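Local coordinates for putative diflavin flavoprotein A 3 (PDB 6H0C), which is the flavodiiron core of a cyanobacterial flavoprotein that probably passes electrons from NADH to oxygen, reducing it to water, at residues Phe17-Trp22 / Asp61-Thr66. Sequence-based numbering, arbitrary orientation.
Sequences FRSRTW and DNFVGT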
loop_
_atom_site.group_PDB
_atom_site.type_symbol
_atom_site.label_atom_id
_atom_site.label_comp_id
_atom_site.label_asym_id
_atom_site.label_seq_id
_atom_site.Cartn_x
_atom_site.Cartn_y
_atom_site.Cartn_z
ATOM N N PHE A 17 -12.927 11.447 -10.388
ATOM C CA PHE A 17 -11.944 12.475 -10.706
ATOM C C PHE A 17 -10.597 11.783 -10.796
ATOM O O PHE A 17 -10.024 11.429 -9.764
ATOM C CB PHE A 17 -11.899 13.575 -9.627
ATOM C CG PHE A 17 -13.141 14.419 -9.548
ATOM C CD1 PHE A 17 -13.131 15.726 -10.007
ATOM C CD2 PHE A 17 -14.313 13.915 -9.003
ATOM C CE1 PHE A 17 -14.277 16.520 -9.939
ATOM C CE2 PHE A 17 -15.462 14.700 -8.932
ATOM C CZ PHE A 17 -15.439 16.009 -9.404
ATOM N N ARG A 18 -10.093 11.556 -12.005
ATOM C CA ARG A 18 -8.800 10.890 -12.140
ATOM C C ARG A 18 -7.686 11.922 -12.289
ATOM O O ARG A 18 -7.564 12.563 -13.332
ATOM C CB ARG A 18 -8.790 9.918 -13.332
ATOM C CG ARG A 18 -9.949 8.919 -13.330
ATOM C CD ARG A 18 -9.598 7.638 -14.066
ATOM N NE ARG A 18 -9.113 7.899 -15.419
ATOM C CZ ARG A 18 -8.249 7.121 -16.066
ATOM N NH1 ARG A 18 -7.856 7.445 -17.295
ATOM N NH2 ARG A 18 -7.776 6.018 -15.486
ATOM N N SER A 19 -6.890 12.095 -11.237
ATOM C CA SER A 19 -5.678 12.907 -11.337
ATOM C C SER A 19 -4.637 12.110 -12.108
ATOM O O SER A 19 -4.181 11.057 -11.648
ATOM C CB SER A 19 -5.155 13.294 -9.958
ATOM O OG SER A 19 -6.116 14.074 -9.265
ATOM N N ARG A 20 -4.267 12.600 -13.287
ATOM C CA ARG A 20 -3.444 11.806 -14.185
ATOM C C ARG A 20 -2.042 12.374 -14.326
ATOM O O ARG A 20 -1.864 13.589 -14.419
ATOM C CB ARG A 20 -4.115 11.704 -15.562
ATOM C CG ARG A 20 -5.562 11.214 -15.519
ATOM C CD ARG A 20 -6.102 10.925 -16.918
ATOM N NE ARG A 20 -6.049 12.108 -17.770
ATOM C CZ ARG A 20 -6.068 12.074 -19.098
ATOM N NH1 ARG A 20 -6.135 10.906 -19.730
ATOM N NH2 ARG A 20 -6.014 13.205 -19.795
ATOM N N THR A 21 -1.050 11.484 -14.326
ATOM C CA THR A 21 0.320 11.855 -14.672
ATOM C C THR A 21 0.867 10.860 -15.698
ATOM O O THR A 21 0.739 9.646 -15.530
ATOM C CB THR A 21 1.251 11.915 -13.423
ATOM O OG1 THR A 21 2.554 12.350 -13.820
ATOM C CG2 THR A 21 1.371 10.558 -12.731
ATOM N N TRP A 22 1.446 11.371 -16.780
ATOM C CA TRP A 22 1.992 10.496 -17.810
ATOM C C TRP A 22 3.427 10.108 -17.456
ATOM O O TRP A 22 3.934 9.085 -17.906
ATOM C CB TRP A 22 1.921 11.161 -19.190
ATOM C CG TRP A 22 0.564 11.016 -19.840
ATOM C CD1 TRP A 22 0.132 9.983 -20.641
ATOM C CD2 TRP A 22 -0.540 11.919 -19.726
ATOM N NE1 TRP A 22 -1.172 10.200 -21.034
ATOM C CE2 TRP A 22 -1.605 11.380 -20.486
ATOM C CE3 TRP A 22 -0.733 13.128 -19.050
ATOM C CZ2 TRP A 22 -2.839 12.013 -20.589
ATOM C CZ3 TRP A 22 -1.961 13.761 -19.156
ATOM C CH2 TRP A 22 -2.997 13.203 -19.921
ATOM N N ASP A 61 -3.087 20.741 -5.788
ATOM C CA ASP A 61 -3.604 22.021 -6.272
ATOM C C ASP A 61 -4.490 21.924 -7.507
ATOM O O ASP A 61 -5.502 22.620 -7.579
ATOM C CB ASP A 61 -2.449 22.980 -6.538
ATOM C CG ASP A 61 -1.721 23.340 -5.279
ATOM O OD1 ASP A 61 -2.302 23.130 -4.196
ATOM O OD2 ASP A 61 -0.578 23.820 -5.357
ATOM N N ASN A 62 -4.122 21.083 -8.475
ATOM C CA ASN A 62 -5.001 20.836 -9.620
ATOM C C ASN A 62 -6.316 20.270 -9.154
ATOM O O ASN A 62 -7.384 20.624 -9.662
ATOM C CB ASN A 62 -4.377 19.861 -10.617
ATOM C CG ASN A 62 -3.401 20.522 -11.547
ATOM O OD1 ASN A 62 -3.139 21.723 -11.447
ATOM N ND2 ASN A 62 -2.833 19.737 -12.456
ATOM N N PHE A 63 -6.224 19.364 -8.189
ATOM C CA PHE A 63 -7.403 18.666 -7.726
ATOM C C PHE A 63 -8.364 19.611 -7.021
ATOM O O PHE A 63 -9.548 19.669 -7.363
ATOM C CB PHE A 63 -7.036 17.520 -6.789
ATOM C CG PHE A 63 -8.235 16.840 -6.195
ATOM C CD1 PHE A 63 -8.980 15.944 -6.949
ATOM C CD2 PHE A 63 -8.634 17.116 -4.900
ATOM C CE1 PHE A 63 -10.096 15.314 -6.413
ATOM C CE2 PHE A 63 -9.745 16.494 -4.357
ATOM C CZ PHE A 63 -10.479 15.593 -5.113
ATOM N N VAL A 64 -7.855 20.335 -6.027
ATOM C CA VAL A 64 -8.706 21.232 -5.254
ATOM C C VAL A 64 -9.228 22.323 -6.175
ATOM O O VAL A 64 -10.388 22.718 -6.088
ATOM C CB VAL A 64 -7.961 21.849 -4.054
ATOM C CG1 VAL A 64 -8.778 22.980 -3.434
ATOM C CG2 VAL A 64 -7.669 20.777 -3.025
ATOM N N GLY A 65 -8.366 22.776 -7.079
ATOM C CA GLY A 65 -8.726 23.795 -8.045
ATOM C C GLY A 65 -9.860 23.326 -8.925
ATOM O O GLY A 65 -10.809 24.064 -9.167
ATOM N N THR A 66 -9.765 22.087 -9.389
ATOM C CA THR A 66 -10.792 21.505 -10.245
ATOM C C THR A 66 -12.089 21.219 -9.496
ATOM O O THR A 66 -13.181 21.537 -9.967
ATOM C CB THR A 66 -10.298 20.206 -10.874
ATOM O OG1 THR A 66 -9.228 20.502 -11.772
ATOM C CG2 THR A 66 -11.417 19.539 -11.639
#
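Phe17 and Phe63 bury the most surface in this contact. Phe17 CB lies 4.1 Å from Phe63 CE1, close to the plane of the Phe63 ring and at its edge; the nearest approach is thus from the Phe17 methylene to the rim of the Phe63 ring, and no ring stack forms. With Phe63 CG anti to the backbone N (chi1 175°), the ring end comes nearer the strand than the direction of its CB would suggest. On the Phe17 ring itself, Thr66 CG2 lies at the edge, near the ring plane, 4.5 Å from Phe17 CD1. These contacts set helix 60-70 against strand 14-21, the second strand of a mixed seven-stranded sheet in the metallo-beta-lactamase-like domain; the local axes come within 9.7 Å at 148°, nearer antiparallel than perpendicular.

No hydrogen bond crosses between the segments; Ser19 OG is the polar atom that touches the other side. It sits obliquely to the Phe63 ring, 4.1 Å from Phe63 CD1, a van der Waals approach; Pro55 touches both residues. Thr66 instead turns its hydroxyl back along the helix: OG1 donates to Asn62 O at 2.8 Å, while Thr66 N also hydrogen-bonds to Asn62 O, from the opposite face of its plane, so that two donors grip this oxygen.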